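Local coordinates for centrosomal protein of 104 kDa (Homo sapiens, PDB 5LPH) that is required for ciliogenesis and for structural integrity at the ciliary tip and, by way of its TOG domain, probably binds tubulin, at residues Ser107-Ser112 with Pro143-Arg148. Numbering follows the deposited sequence.
Sequences SVFQAS and PVLLTR
F109 reaches from helix 106-126 to L145 and R148 near the end of helix 131-147, in the TOG domain, an array of HEAT-type helical repeats. The two segments stand well apart: even the closest CA atoms, those of F109 and R148, are 9.9 Å from each other, and the phenyl ring bridges much of that distance. CG of F109 lies anti to the backbone N (chi1 166°), which sends the ring across toward helix 131-147. L145 meets it at the edge, its CD1 methyl near the ring plane and 3.9 Å from CE1 of F109; the two side chains run nearly at right angles.

R148 arrives differently. Its chain bends at chi2 and chi3 and slides past F109 in the opposite direction, with the guanidinium plane turned 57° from the ring. NH1 of R148 approaches CD1 of F109 obliquely at 3.8 Å. CZ of R148 sits 5.1 Å from the F109 ring centroid, so any cation-pi attraction is weak at most. The polar end is instead gripped nearby: NH1 donates to the I101 carbonyl and NH2 forms a salt bridge with D151, which would fix the guanidinium beside the phenyl. T159 and F163 of helix 154-169 also pack on F109 and L145, respectively. Nearly one turn on, S112 bonds back within its own helix, OG donating to the F109 carbonyl O at 2.7 Å.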
# COMPACT_ATOMS: atom_id res chain seq x y z
N SER A 107 -11.93 3.01 14.38
CA SER A 107 -12.40 4.36 14.02
C SER A 107 -11.29 5.36 13.72
O SER A 107 -11.46 6.23 12.88
CB SER A 107 -13.26 4.95 15.14
OG SER A 107 -14.50 4.28 15.21
N VAL A 108 -10.17 5.22 14.43
CA VAL A 108 -9.01 6.09 14.22
C VAL A 108 -8.32 5.70 12.90
O VAL A 108 -7.97 6.57 12.12
CB VAL A 108 -7.99 5.99 15.39
CG1 VAL A 108 -6.78 6.87 15.12
CG2 VAL A 108 -8.66 6.37 16.71
N PHE A 109 -8.14 4.39 12.69
CA PHE A 109 -7.61 3.84 11.43
C PHE A 109 -8.42 4.32 10.22
O PHE A 109 -7.85 4.79 9.24
CB PHE A 109 -7.59 2.29 11.50
CG PHE A 109 -7.38 1.60 10.17
CD1 PHE A 109 -6.13 1.59 9.56
CD2 PHE A 109 -8.43 0.92 9.56
CE1 PHE A 109 -5.94 0.94 8.35
CE2 PHE A 109 -8.24 0.26 8.35
CZ PHE A 109 -6.99 0.27 7.74
N GLN A 110 -9.75 4.24 10.33
CA GLN A 110 -10.66 4.69 9.26
C GLN A 110 -10.61 6.20 9.00
O GLN A 110 -10.66 6.63 7.84
CB GLN A 110 -12.10 4.25 9.56
CG GLN A 110 -12.41 2.84 9.06
CD GLN A 110 -13.56 2.16 9.79
OE1 GLN A 110 -13.59 0.92 9.92
NE2 GLN A 110 -14.51 2.95 10.27
N ALA A 111 -10.53 6.99 10.06
CA ALA A 111 -10.39 8.45 9.94
C ALA A 111 -9.09 8.85 9.25
O ALA A 111 -9.06 9.83 8.51
CB ALA A 111 -10.50 9.12 11.30
N SER A 112 -8.01 8.09 9.48
CA SER A 112 -6.73 8.35 8.81
C SER A 112 -6.81 8.11 7.29
O SER A 112 -6.20 8.84 6.53
CB SER A 112 -5.60 7.52 9.43
OG SER A 112 -5.59 6.19 8.94
N PRO A 143 3.44 1.59 2.32
CA PRO A 143 4.11 0.47 3.00
C PRO A 143 3.54 0.14 4.39
O PRO A 143 3.47 -1.03 4.76
CB PRO A 143 5.57 0.95 3.12
CG PRO A 143 5.70 2.07 2.14
CD PRO A 143 4.36 2.73 2.16
N VAL A 144 3.12 1.17 5.11
CA VAL A 144 2.53 0.99 6.44
C VAL A 144 1.13 0.39 6.29
O VAL A 144 0.71 -0.45 7.10
CB VAL A 144 2.46 2.33 7.21
CG1 VAL A 144 1.88 2.11 8.59
CG2 VAL A 144 3.85 2.94 7.32
N LEU A 145 0.41 0.81 5.26
CA LEU A 145 -0.91 0.27 4.96
C LEU A 145 -0.85 -1.20 4.53
O LEU A 145 -1.74 -1.98 4.88
CB LEU A 145 -1.58 1.13 3.89
CG LEU A 145 -3.11 1.12 3.78
CD1 LEU A 145 -3.82 1.25 5.12
CD2 LEU A 145 -3.53 2.25 2.87
N LEU A 146 0.21 -1.59 3.82
CA LEU A 146 0.44 -3.00 3.45
C LEU A 146 0.67 -3.90 4.67
O LEU A 146 0.26 -5.05 4.65
CB LEU A 146 1.61 -3.17 2.47
CG LEU A 146 1.31 -3.00 0.98
CD1 LEU A 146 2.64 -2.98 0.22
CD2 LEU A 146 0.40 -4.09 0.44
N THR A 147 1.35 -3.39 5.70
CA THR A 147 1.49 -4.13 6.96
C THR A 147 0.13 -4.44 7.61
O THR A 147 -0.05 -5.52 8.15
CB THR A 147 2.39 -3.42 8.00
OG1 THR A 147 1.92 -2.09 8.21
CG2 THR A 147 3.84 -3.40 7.53
N ARG A 148 -0.83 -3.51 7.51
CA ARG A 148 -2.20 -3.74 8.01
C ARG A 148 -3.01 -4.78 7.21
O ARG A 148 -4.04 -5.25 7.70
CB ARG A 148 -3.01 -2.44 8.10
CG ARG A 148 -2.47 -1.33 9.01
CD ARG A 148 -2.03 -1.79 10.40
NE ARG A 148 -3.09 -2.41 11.20
CZ ARG A 148 -4.00 -1.77 11.95
NH1 ARG A 148 -4.07 -0.45 12.01
NH2 ARG A 148 -4.88 -2.49 12.64